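Local coordinates for tryptophan--tRNA ligase (Aeropyrum pernix, PDB 3A04), which catalyses the ATP-dependent joining of L-tryptophan to tRNA(Trp), releasing AMP and diphosphate, as a class I aminoacyl-tRNA synthetase, at residues A[164-169]-A[228-232]; A[196-201]-A[236-241]; A[222-226]-A[240-245]. All blocks are in the same frame, centred on the assembly; numbering follows the deposited sequence.

Interaction 1: A[164-169]-A[228-232]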
ATOM      1  N   LEU A 164      -0.928   4.163   6.485  1.00 27.54           N
ATOM      2  CA  LEU A 164      -1.619   5.041   7.423  1.00 28.61           C
ATOM      3  C   LEU A 164      -2.357   6.139   6.669  1.00 29.26           C
ATOM      4  O   LEU A 164      -3.424   6.517   7.115  1.00 30.49           O
ATOM      5  CB  LEU A 164      -0.644   5.644   8.421  1.00 26.48           C
ATOM      6  CG  LEU A 164       0.090   4.558   9.271  1.00 31.40           C
ATOM      7  CD1 LEU A 164       0.976   5.296  10.311  1.00 34.77           C
ATOM      8  CD2 LEU A 164      -0.823   3.595   9.991  1.00 30.85           C
ATOM      9  N   PHE A 165      -1.828   6.614   5.511  1.00 27.30           N
ATOM     10  CA  PHE A 165      -2.537   7.628   4.738  1.00 28.05           C
ATOM     11  C   PHE A 165      -3.879   7.119   4.269  1.00 28.12           C
ATOM     12  O   PHE A 165      -4.806   7.942   4.088  1.00 30.38           O
ATOM     13  CB  PHE A 165      -1.791   8.084   3.463  1.00 27.78           C
ATOM     14  CG  PHE A 165      -0.509   8.833   3.722  1.00 30.79           C
ATOM     15  CD1 PHE A 165      -0.222   9.391   4.967  1.00 26.88           C
ATOM     16  CD2 PHE A 165       0.395   9.055   2.660  1.00 29.90           C
ATOM     17  CE1 PHE A 165       0.977  10.111   5.201  1.00 31.46           C
ATOM     18  CE2 PHE A 165       1.602   9.783   2.883  1.00 26.91           C
ATOM     19  CZ  PHE A 165       1.890  10.315   4.155  1.00 29.74           C
ATOM     20  N   SER A 166      -4.001   5.813   3.990  1.00 27.28           N
ATOM     21  CA  SER A 166      -5.270   5.289   3.451  1.00 29.89           C
ATOM     22  C   SER A 166      -6.446   5.492   4.398  1.00 31.39           C
ATOM     23  O   SER A 166      -7.607   5.522   3.928  1.00 30.52           O
ATOM     24  CB  SER A 166      -5.156   3.807   3.091  1.00 30.70           C
ATOM     25  OG  SER A 166      -5.099   3.015   4.266  1.00 31.10           O
ATOM     26  N   GLY A 167      -6.156   5.736   5.677  1.00 31.94           N
ATOM     27  CA  GLY A 167      -7.237   6.031   6.644  1.00 34.80           C
ATOM     28  C   GLY A 167      -7.637   7.513   6.685  1.00 36.14           C
ATOM     29  O   GLY A 167      -8.635   7.870   7.323  1.00 36.60           O
ATOM     30  N   LYS A 168      -6.916   8.359   5.957  1.00 33.06           N
ATOM     31  CA  LYS A 168      -7.096   9.808   6.111  1.00 35.11           C
ATOM     32  C   LYS A 168      -7.543  10.525   4.857  1.00 35.48           C
ATOM     33  O   LYS A 168      -7.395  11.719   4.731  1.00 38.27           O
ATOM     34  CB  LYS A 168      -5.822  10.436   6.656  1.00 32.84           C
ATOM     35  CG  LYS A 168      -5.357   9.843   8.005  1.00 35.67           C
ATOM     36  CD  LYS A 168      -6.379  10.228   9.096  1.00 39.54           C
ATOM     37  CE  LYS A 168      -5.778   9.955  10.457  1.00 47.52           C
ATOM     38  NZ  LYS A 168      -6.831  10.251  11.499  1.00 49.49           N
ATOM     39  N   VAL A 169      -8.094   9.793   3.920  1.00 35.74           N
ATOM     40  CA  VAL A 169      -8.619  10.401   2.740  1.00 36.71           C
ATOM     41  C   VAL A 169      -9.873   9.618   2.345  1.00 37.14           C
ATOM     42  O   VAL A 169      -9.938   8.412   2.578  1.00 36.25           O
ATOM     43  CB  VAL A 169      -7.508  10.426   1.639  1.00 38.51           C
ATOM     44  CG1 VAL A 169      -7.023   9.021   1.304  1.00 37.07           C
ATOM     45  CG2 VAL A 169      -7.998  11.188   0.395  1.00 42.72           C
ATOM     46  N   LEU A 228      -2.920  15.475   3.831  1.00 29.95           N
ATOM     47  CA  LEU A 228      -2.407  14.292   4.485  1.00 30.70           C
ATOM     48  C   LEU A 228      -1.349  14.630   5.569  1.00 30.93           C
ATOM     49  O   LEU A 228      -1.427  14.111   6.715  1.00 30.65           O
ATOM     50  CB  LEU A 228      -1.928  13.217   3.452  1.00 27.97           C
ATOM     51  CG  LEU A 228      -3.013  12.435   2.721  1.00 33.54           C
ATOM     52  CD1 LEU A 228      -2.298  11.712   1.522  1.00 35.46           C
ATOM     53  CD2 LEU A 228      -3.654  11.380   3.730  1.00 28.59           C
ATOM     54  N   ALA A 229      -0.438  15.549   5.293  1.00 30.81           N
ATOM     55  CA  ALA A 229       0.549  15.960   6.326  1.00 32.56           C
ATOM     56  C   ALA A 229      -0.174  16.463   7.623  1.00 33.58           C
ATOM     57  O   ALA A 229       0.120  16.017   8.768  1.00 32.53           O
ATOM     58  CB  ALA A 229       1.476  17.092   5.759  1.00 32.02           C
ATOM     59  N   ASP A 230      -1.131  17.363   7.416  1.00 33.32           N
ATOM     60  CA  ASP A 230      -1.891  17.967   8.554  1.00 34.60           C
ATOM     61  C   ASP A 230      -2.698  16.849   9.281  1.00 35.99           C
ATOM     62  O   ASP A 230      -2.783  16.816  10.535  1.00 36.40           O
ATOM     63  CB  ASP A 230      -2.929  18.931   7.981  1.00 32.19           C
ATOM     64  CG  ASP A 230      -2.341  20.197   7.425  1.00 33.05           C
ATOM     65  OD1 ASP A 230      -1.164  20.554   7.648  1.00 40.78           O
ATOM     66  OD2 ASP A 230      -3.116  20.917   6.785  1.00 36.13           O
ATOM     67  N   ARG A 231      -3.311  15.962   8.490  1.00 34.30           N
ATOM     68  CA  ARG A 231      -4.165  14.875   9.053  1.00 34.20           C
ATOM     69  C   ARG A 231      -3.358  13.803   9.794  1.00 34.22           C
ATOM     70  O   ARG A 231      -3.918  13.044  10.617  1.00 35.17           O
ATOM     71  CB  ARG A 231      -5.056  14.258   7.988  1.00 33.25           C
ATOM     72  CG  ARG A 231      -6.133  15.252   7.456  1.00 32.68           C
ATOM     73  CD  ARG A 231      -6.763  14.674   6.197  1.00 30.96           C
ATOM     74  NE  ARG A 231      -7.565  15.687   5.544  1.00 35.03           N
ATOM     75  CZ  ARG A 231      -8.335  15.485   4.489  1.00 37.83           C
ATOM     76  NH1 ARG A 231      -8.425  14.281   3.893  1.00 36.19           N
ATOM     77  NH2 ARG A 231      -9.047  16.501   4.027  1.00 41.04           N
ATOM     78  N   MET A 232      -2.056  13.745   9.569  1.00 33.11           N
ATOM     79  CA  MET A 232      -1.227  12.826  10.330  1.00 31.94           C
ATOM     80  C   MET A 232      -0.801  13.373  11.693  1.00 32.58           C
ATOM     81  O   MET A 232      -0.100  12.699  12.416  1.00 30.52           O
ATOM     82  CB  MET A 232       0.021  12.372   9.526  1.00 33.48           C
ATOM     83  CG  MET A 232      -0.381  11.477   8.280  1.00 31.71           C
ATOM     84  SD  MET A 232      -1.168   9.917   8.823  1.00 38.14           S
ATOM     85  CE  MET A 232       0.407   9.354   9.313  1.00 32.53           C
TER
HETATM   86  O   HOH W   1      -7.002  13.402  11.389  1.00 43.66           O
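R231 of helix 219-231 meets K168, the last residue of a type I turn that starts at F165 of helix 156-165. Its CB lies beside K168 CB, the side chain then runs extended from CG to NE, and CD comes within 3.4 Å of K168 O. At the tip, NH1 donates a hydrogen bond to K168 O (2.9 Å, 161° at the hydrogen), with the oxygen close to the guanidinium plane, while NH2 forms a salt bridge with E173. K168 in turn bends at chi2 (-68°) and runs alongside R231, bringing CE to 3.6 Å from R231 O; a water links K168 NZ to that carbonyl. Beneath this polar layer the contact is apolar. L228 puts CB over one face of the F165 ring, and its CD2 reaches the F165 backbone O at 3.6 Å and K168 CB at 3.8 Å. M232 arrives at the ring edge: CG is 3.6 Å from F165 CE1, and SD lies 5.2 Å from the ring centroid, an edge-on Met-aromatic contact. Bends at chi2 and chi3 carry M232 CE on to L164 CB. L197 of helix 183-197 also packs on F165, and F114 of the second subunit packs on L164 and K168. The chemistry implies a buried hydrophobic layer closed by an arginine; its bond takes a backbone carbonyl, so that link probably owes little to the lysine's charge.

Interaction 2: A[196-201]-A[236-241]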
ATOM      1  N   ILE A 196       6.537  12.334  -1.688  1.00 25.96           N
ATOM      2  CA  ILE A 196       6.840  13.695  -1.186  1.00 25.08           C
ATOM      3  C   ILE A 196       7.178  13.751   0.311  1.00 25.48           C
ATOM      4  O   ILE A 196       8.177  14.373   0.736  1.00 26.23           O
ATOM      5  CB  ILE A 196       5.638  14.633  -1.506  1.00 24.85           C
ATOM      6  CG1 ILE A 196       5.479  14.682  -3.042  1.00 25.57           C
ATOM      7  CG2 ILE A 196       5.825  16.013  -0.817  1.00 25.13           C
ATOM      8  CD1 ILE A 196       4.055  15.216  -3.561  1.00 29.56           C
ATOM      9  N   LEU A 197       6.354  13.107   1.127  1.00 26.38           N
ATOM     10  CA  LEU A 197       6.438  13.306   2.578  1.00 26.16           C
ATOM     11  C   LEU A 197       7.469  12.410   3.230  1.00 26.47           C
ATOM     12  O   LEU A 197       7.890  12.747   4.288  1.00 26.38           O
ATOM     13  CB  LEU A 197       5.050  12.988   3.175  1.00 27.07           C
ATOM     14  CG  LEU A 197       4.008  14.042   2.746  1.00 24.34           C
ATOM     15  CD1 LEU A 197       2.628  13.582   3.135  1.00 26.97           C
ATOM     16  CD2 LEU A 197       4.265  15.489   3.281  1.00 26.96           C
ATOM     17  N   HIS A 198       7.841  11.230   2.667  1.00 25.70           N
ATOM     18  CA  HIS A 198       8.654  10.269   3.433  1.00 24.51           C
ATOM     19  C   HIS A 198      10.044  10.837   3.728  1.00 26.08           C
ATOM     20  O   HIS A 198      10.693  10.408   4.654  1.00 26.19           O
ATOM     21  CB  HIS A 198       8.854   8.910   2.694  1.00 25.90           C
ATOM     22  CG  HIS A 198       9.887   8.953   1.594  1.00 26.93           C
ATOM     23  ND1 HIS A 198       9.689   9.620   0.401  1.00 27.71           N
ATOM     24  CD2 HIS A 198      11.141   8.398   1.516  1.00 27.09           C
ATOM     25  CE1 HIS A 198      10.759   9.467  -0.378  1.00 26.65           C
ATOM     26  NE2 HIS A 198      11.665   8.758   0.285  1.00 30.66           N
ATOM     27  N   VAL A 199      10.524  11.791   2.919  1.00 24.86           N
ATOM     28  CA  VAL A 199      11.878  12.332   3.157  1.00 26.50           C
ATOM     29  C   VAL A 199      12.024  13.083   4.491  1.00 26.58           C
ATOM     30  O   VAL A 199      13.144  13.285   5.017  1.00 27.11           O
ATOM     31  CB  VAL A 199      12.352  13.282   1.976  1.00 27.12           C
ATOM     32  CG1 VAL A 199      12.271  12.527   0.682  1.00 26.87           C
ATOM     33  CG2 VAL A 199      11.591  14.661   1.966  1.00 27.97           C
ATOM     34  N   GLN A 200      10.876  13.431   5.047  1.00 26.46           N
ATOM     35  CA  GLN A 200      10.793  14.039   6.382  1.00 28.33           C
ATOM     36  C   GLN A 200      11.026  13.059   7.542  1.00 28.83           C
ATOM     37  O   GLN A 200      11.332  13.481   8.649  1.00 28.75           O
ATOM     38  CB  GLN A 200       9.391  14.622   6.540  1.00 26.05           C
ATOM     39  CG  GLN A 200       9.103  15.712   5.519  1.00 24.24           C
ATOM     40  CD  GLN A 200       7.813  16.474   5.931  1.00 28.55           C
ATOM     41  OE1 GLN A 200       7.653  16.893   7.093  1.00 31.67           O
ATOM     42  NE2 GLN A 200       7.014  16.758   5.001  1.00 27.76           N
ATOM     43  N   LEU A 201      10.909  11.762   7.298  1.00 27.07           N
ATOM     44  CA  LEU A 201      11.226  10.787   8.362  1.00 27.99           C
ATOM     45  C   LEU A 201      12.709  10.680   8.635  1.00 28.93           C
ATOM     46  O   LEU A 201      13.508  10.742   7.702  1.00 28.40           O
ATOM     47  CB  LEU A 201      10.710   9.389   7.972  1.00 25.82           C
ATOM     48  CG  LEU A 201       9.194   9.319   7.548  1.00 26.89           C
ATOM     49  CD1 LEU A 201       8.874   7.918   6.938  1.00 26.29           C
ATOM     50  CD2 LEU A 201       8.273   9.660   8.791  1.00 27.60           C
ATOM     51  N   VAL A 236       2.464  11.059  13.099  1.00 35.03           N
ATOM     52  CA  VAL A 236       3.823  11.362  12.777  1.00 35.97           C
ATOM     53  C   VAL A 236       3.769  12.844  12.310  1.00 34.61           C
ATOM     54  O   VAL A 236       2.853  13.293  11.586  1.00 33.94           O
ATOM     55  CB  VAL A 236       4.400  10.361  11.666  1.00 38.64           C
ATOM     56  CG1 VAL A 236       3.740  10.597  10.417  1.00 38.54           C
ATOM     57  CG2 VAL A 236       5.890  10.635  11.407  1.00 39.89           C
ATOM     58  N   GLU A 237       4.741  13.613  12.769  1.00 32.80           N
ATOM     59  CA  GLU A 237       4.686  15.063  12.580  1.00 35.21           C
ATOM     60  C   GLU A 237       5.343  15.401  11.199  1.00 35.12           C
ATOM     61  O   GLU A 237       6.547  15.129  10.971  1.00 34.70           O
ATOM     62  CB  GLU A 237       5.456  15.747  13.752  1.00 36.36           C
ATOM     63  CG  GLU A 237       4.760  15.530  15.174  1.00 40.26           C
ATOM     64  CD  GLU A 237       3.209  15.590  15.135  1.00 43.59           C
ATOM     65  OE1 GLU A 237       2.647  16.670  14.879  1.00 46.44           O
ATOM     66  OE2 GLU A 237       2.533  14.540  15.367  1.00 47.16           O
ATOM     67  N   LEU A 238       4.541  15.931  10.306  1.00 32.13           N
ATOM     68  CA  LEU A 238       4.956  16.221   8.920  1.00 32.61           C
ATOM     69  C   LEU A 238       4.664  17.659   8.628  1.00 33.22           C
ATOM     70  O   LEU A 238       3.649  18.199   9.041  1.00 35.37           O
ATOM     71  CB  LEU A 238       4.194  15.333   7.939  1.00 30.73           C
ATOM     72  CG  LEU A 238       4.414  13.818   8.127  1.00 32.77           C
ATOM     73  CD1 LEU A 238       3.374  12.969   7.349  1.00 31.05           C
ATOM     74  CD2 LEU A 238       5.891  13.390   7.784  1.00 29.48           C
ATOM     75  N   GLU A 239       5.567  18.292   7.899  1.00 33.88           N
ATOM     76  CA  GLU A 239       5.337  19.626   7.398  1.00 31.25           C
ATOM     77  C   GLU A 239       4.667  19.564   5.998  1.00 31.98           C
ATOM     78  O   GLU A 239       4.934  18.640   5.131  1.00 29.53           O
ATOM     79  CB  GLU A 239       6.673  20.432   7.406  1.00 31.34           C
ATOM     80  CG  GLU A 239       6.544  21.850   6.623  1.00 37.92           C
ATOM     81  CD  GLU A 239       7.681  22.895   6.857  1.00 48.07           C
ATOM     82  OE1 GLU A 239       7.768  23.305   8.042  1.00 51.07           O
ATOM     83  OE2 GLU A 239       8.451  23.344   5.872  1.00 46.98           O
ATOM     84  N   ARG A 240       3.817  20.560   5.742  1.00 29.51           N
ATOM     85  CA  ARG A 240       3.194  20.711   4.436  1.00 31.29           C
ATOM     86  C   ARG A 240       4.302  21.000   3.368  1.00 30.89           C
ATOM     87  O   ARG A 240       5.172  21.835   3.595  1.00 30.24           O
ATOM     88  CB  ARG A 240       2.198  21.887   4.482  1.00 30.17           C
ATOM     89  CG  ARG A 240       0.915  21.495   5.259  1.00 30.80           C
ATOM     90  CD  ARG A 240      -0.150  22.668   5.225  1.00 31.41           C
ATOM     91  NE  ARG A 240       0.354  23.843   5.920  1.00 38.91           N
ATOM     92  CZ  ARG A 240       0.373  24.040   7.248  1.00 43.43           C
ATOM     93  NH1 ARG A 240      -0.160  23.139   8.097  1.00 39.31           N
ATOM     94  NH2 ARG A 240       0.901  25.187   7.733  1.00 38.64           N
ATOM     95  N   PRO A 241       4.325  20.241   2.260  1.00 29.48           N
ATOM     96  CA  PRO A 241       5.421  20.527   1.295  1.00 28.92           C
ATOM     97  C   PRO A 241       5.221  21.828   0.535  1.00 30.05           C
ATOM     98  O   PRO A 241       4.102  22.175   0.185  1.00 29.59           O
ATOM     99  CB  PRO A 241       5.334  19.353   0.298  1.00 28.72           C
ATOM    100  CG  PRO A 241       3.819  18.835   0.476  1.00 28.63           C
ATOM    101  CD  PRO A 241       3.656  18.966   1.999  1.00 27.61           C
TER
HETATM  102  O   HOH W   2       8.757  17.021   9.716  1.00 42.61           O
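The carboxamide of Q200 meets the backbone of E239 edge-on, using both its polar atoms. OE1 accepts from E239 N at 2.6 Å through a lone pair in the carbonyl plane, and NE2 donates to E239 O at 2.8 Å, again in the plane of that carbonyl and near the plane of the amide. The paired bonds fix the rotation of the amide about chi3. A water donates to OE1 and to E237 O, while L238 CA approaches OE1 at 3.3 Å. The chain of Q200, extended beyond CG (chi2 -167°), reaches from just past helix 183-197 to the loop between helix 219-231 and strand 242-246. That loop belongs to the crossover of a beta-alpha-beta unit in the Rossmann-like catalytic fold of class I synthetases, and here a side chain satisfies backbone groups of an irregular segment. Apolar contacts flank the amide. L238 CD2 lies 3.9 Å from Q200 CB; L197 CD2 meets P241 CD, and I196 CG2 abuts P241 CB at 3.6 Å. Toward the other end, L201 CD2 touches V236 CG2 at 3.7 Å, both residues also packing on F372 of the second subunit. The E239 carboxylate leads away and hydrogen-bonds to H209.

Interaction 3: A[222-226]-A[240-245]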
ATOM      1  N   LEU A 222      -0.947  17.748  -5.026  1.00 29.78           N
ATOM      2  CA  LEU A 222      -0.117  18.389  -4.008  1.00 29.58           C
ATOM      3  C   LEU A 222      -0.933  18.927  -2.794  1.00 29.78           C
ATOM      4  O   LEU A 222      -0.487  18.915  -1.677  1.00 26.19           O
ATOM      5  CB  LEU A 222       0.565  19.557  -4.662  1.00 32.08           C
ATOM      6  CG  LEU A 222       1.793  20.124  -4.019  1.00 39.83           C
ATOM      7  CD1 LEU A 222       2.746  18.980  -3.637  1.00 39.09           C
ATOM      8  CD2 LEU A 222       2.470  20.986  -5.119  1.00 40.10           C
ATOM      9  N   ARG A 223      -2.158  19.380  -3.037  1.00 29.72           N
ATOM     10  CA  ARG A 223      -2.965  19.900  -1.970  1.00 31.02           C
ATOM     11  C   ARG A 223      -3.463  18.722  -1.141  1.00 30.01           C
ATOM     12  O   ARG A 223      -3.606  18.828   0.082  1.00 30.83           O
ATOM     13  CB  ARG A 223      -4.142  20.723  -2.604  1.00 31.58           C
ATOM     14  CG  ARG A 223      -3.656  22.086  -3.141  1.00 33.60           C
ATOM     15  CD  ARG A 223      -4.864  23.074  -3.378  1.00 36.82           C
ATOM     16  NE  ARG A 223      -6.004  22.430  -4.040  1.00 36.13           N
ATOM     17  CZ  ARG A 223      -6.213  22.446  -5.361  1.00 38.45           C
ATOM     18  NH1 ARG A 223      -5.348  23.037  -6.152  1.00 37.93           N
ATOM     19  NH2 ARG A 223      -7.277  21.877  -5.904  1.00 36.14           N
ATOM     20  N   LEU A 224      -3.782  17.609  -1.795  1.00 30.73           N
ATOM     21  CA  LEU A 224      -4.206  16.437  -1.027  1.00 31.53           C
ATOM     22  C   LEU A 224      -3.005  15.964  -0.139  1.00 30.75           C
ATOM     23  O   LEU A 224      -3.190  15.616   1.017  1.00 31.19           O
ATOM     24  CB  LEU A 224      -4.691  15.291  -1.919  1.00 31.98           C
ATOM     25  CG  LEU A 224      -4.955  13.936  -1.230  1.00 36.32           C
ATOM     26  CD1 LEU A 224      -6.155  14.069  -0.226  1.00 39.26           C
ATOM     27  CD2 LEU A 224      -5.226  12.774  -2.254  1.00 38.06           C
ATOM     28  N   THR A 225      -1.799  15.991  -0.682  1.00 28.72           N
ATOM     29  CA  THR A 225      -0.542  15.680   0.092  1.00 27.79           C
ATOM     30  C   THR A 225      -0.383  16.603   1.297  1.00 29.07           C
ATOM     31  O   THR A 225      -0.046  16.140   2.394  1.00 28.22           O
ATOM     32  CB  THR A 225       0.718  15.736  -0.851  1.00 28.54           C
ATOM     33  OG1 THR A 225       0.510  14.771  -1.899  1.00 26.43           O
ATOM     34  CG2 THR A 225       2.038  15.358  -0.132  1.00 24.28           C
ATOM     35  N   ARG A 226      -0.637  17.900   1.113  1.00 28.68           N
ATOM     36  CA  ARG A 226      -0.498  18.845   2.240  1.00 30.69           C
ATOM     37  C   ARG A 226      -1.587  18.542   3.246  1.00 30.09           C
ATOM     38  O   ARG A 226      -1.326  18.576   4.410  1.00 30.53           O
ATOM     39  CB  ARG A 226      -0.660  20.276   1.740  1.00 30.68           C
ATOM     40  CG  ARG A 226       0.588  20.763   0.945  1.00 30.19           C
ATOM     41  CD  ARG A 226       0.200  22.013   0.086  1.00 31.74           C
ATOM     42  NE  ARG A 226      -0.172  23.202   0.896  1.00 30.10           N
ATOM     43  CZ  ARG A 226       0.697  24.045   1.453  1.00 31.08           C
ATOM     44  NH1 ARG A 226       2.042  23.876   1.403  1.00 29.31           N
ATOM     45  NH2 ARG A 226       0.217  25.071   2.143  1.00 34.51           N
ATOM     46  N   ARG A 240       3.817  20.560   5.742  1.00 29.51           N
ATOM     47  CA  ARG A 240       3.194  20.711   4.436  1.00 31.29           C
ATOM     48  C   ARG A 240       4.302  21.000   3.368  1.00 30.89           C
ATOM     49  O   ARG A 240       5.172  21.835   3.595  1.00 30.24           O
ATOM     50  CB  ARG A 240       2.198  21.887   4.482  1.00 30.17           C
ATOM     51  CG  ARG A 240       0.915  21.495   5.259  1.00 30.80           C
ATOM     52  CD  ARG A 240      -0.150  22.668   5.225  1.00 31.41           C
ATOM     53  NE  ARG A 240       0.354  23.843   5.920  1.00 38.91           N
ATOM     54  CZ  ARG A 240       0.373  24.040   7.248  1.00 43.43           C
ATOM     55  NH1 ARG A 240      -0.160  23.139   8.097  1.00 39.31           N
ATOM     56  NH2 ARG A 240       0.901  25.187   7.733  1.00 38.64           N
ATOM     57  N   PRO A 241       4.325  20.241   2.260  1.00 29.48           N
ATOM     58  CA  PRO A 241       5.421  20.527   1.295  1.00 28.92           C
ATOM     59  C   PRO A 241       5.221  21.828   0.535  1.00 30.05           C
ATOM     60  O   PRO A 241       4.102  22.175   0.185  1.00 29.59           O
ATOM     61  CB  PRO A 241       5.334  19.353   0.298  1.00 28.72           C
ATOM     62  CG  PRO A 241       3.819  18.835   0.476  1.00 28.63           C
ATOM     63  CD  PRO A 241       3.656  18.966   1.999  1.00 27.61           C
ATOM     64  N   ALA A 242       6.320  22.503   0.272  1.00 29.99           N
ATOM     65  CA  ALA A 242       6.366  23.695  -0.602  1.00 29.32           C
ATOM     66  C   ALA A 242       6.415  23.272  -2.077  1.00 28.67           C
ATOM     67  O   ALA A 242       6.618  22.109  -2.364  1.00 27.28           O
ATOM     68  CB  ALA A 242       7.586  24.562  -0.237  1.00 26.26           C
ATOM     69  N   SER A 243       6.162  24.214  -2.985  1.00 27.60           N
ATOM     70  CA  SER A 243       6.144  23.950  -4.378  1.00 27.32           C
ATOM     71  C   SER A 243       6.598  25.161  -5.185  1.00 29.68           C
ATOM     72  O   SER A 243       6.495  26.332  -4.724  1.00 27.59           O
ATOM     73  CB  SER A 243       4.741  23.494  -4.812  1.00 29.02           C
ATOM     74  OG  SER A 243       3.709  24.304  -4.248  1.00 28.76           O
ATOM     75  N   THR A 244       7.118  24.913  -6.387  1.00 30.19           N
ATOM     76  CA  THR A 244       7.377  26.017  -7.346  1.00 31.05           C
ATOM     77  C   THR A 244       6.597  25.579  -8.550  1.00 32.29           C
ATOM     78  O   THR A 244       6.355  24.359  -8.688  1.00 30.06           O
ATOM     79  CB  THR A 244       8.842  26.242  -7.720  1.00 31.83           C
ATOM     80  OG1 THR A 244       9.416  25.008  -8.200  1.00 33.00           O
ATOM     81  CG2 THR A 244       9.703  26.710  -6.490  1.00 33.82           C
ATOM     82  N   TYR A 245       6.185  26.533  -9.399  1.00 28.79           N
ATOM     83  CA  TYR A 245       5.226  26.257 -10.489  1.00 30.15           C
ATOM     84  C   TYR A 245       5.801  26.739 -11.789  1.00 30.95           C
ATOM     85  O   TYR A 245       6.266  27.885 -11.855  1.00 31.07           O
ATOM     86  CB  TYR A 245       3.817  26.896 -10.299  1.00 30.18           C
ATOM     87  CG  TYR A 245       3.139  26.308  -9.132  1.00 30.67           C
ATOM     88  CD1 TYR A 245       3.355  26.843  -7.864  1.00 29.36           C
ATOM     89  CD2 TYR A 245       2.309  25.188  -9.274  1.00 28.33           C
ATOM     90  CE1 TYR A 245       2.775  26.281  -6.713  1.00 28.83           C
ATOM     91  CE2 TYR A 245       1.703  24.622  -8.113  1.00 31.62           C
ATOM     92  CZ  TYR A 245       1.924  25.207  -6.869  1.00 28.50           C
ATOM     93  OH  TYR A 245       1.398  24.646  -5.717  1.00 32.44           O
TER
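R240 opens the segment by laying its aliphatic chain against R226 of helix 219-231. R240 CB sits over one face of the R226 guanidinium, 3.7 Å from NH1, and R240 CG packs near R226 CB. The two guanidinium planes are turned 74° apart, with R226 NH2 and R240 NE at 4.0 Å; acidic partners probably offset the like charges, D230 for R240 and D57 for R226. At P241 the backbone carbonyl accepts a hydrogen bond from R226 NH1 at 2.9 Å. The oxygen lies in the guanidinium plane, but the donor stands above the carbonyl plane, and the N-H...O angle of 147° makes the bond somewhat bent. A turn at chi3 (65°) swings the R226 head back to this carbonyl, while its CG runs alongside the proline ring, 3.7 Å from CD. A leucine in place of R226 would probably leave the P241 carbonyl without this donor and D57 without its salt-bridge mate. T225 CG2 touches P241 CG from the helix, and L222 CD1 approaches the same CG from one turn earlier, at 4.3 Å. The segments lie on the helix and on the second strand, with the loop leading into it, of the beta-alpha-beta unit 210-215, 219-231, 242-246; the last strand pairs parallel with 210-215 and antiparallel with 52-56 in the central sheet. Beyond A242, whose backbone bonds to strand 210-215, S243 comes close to L222: the leucine's CG, trans to its backbone N, directs CD2 to 3.4 Å from S243 CB, a tight fit. Y245 reaches back so that its OH lies 3.9 Å from L222 CD2; this hydroxyl also hydrogen-bonds to D219 near the start of the helix.

In the fold
Interactions 1 and 3 are buried and use successive portions of helix 219-231, its C-terminal part against the turn that starts in 156-165 and its middle against strand 242-246 and the residues leading into it. Interaction 2, partly buried, ties helix 183-197 to the loop joining helix 219-231 and strand 242-246, and shares R240 and P241 with interaction 3. T225 packs on I196 and L197, and D230, in interaction 1, pairs with R240 of the other two. Interactions 1 and 2 lie by the second subunit, whereas interaction 3 is within the chain alone. All three satisfy backbone groups with side chains: single arginine bonds in 1 and 3, a two-bond amide in 2.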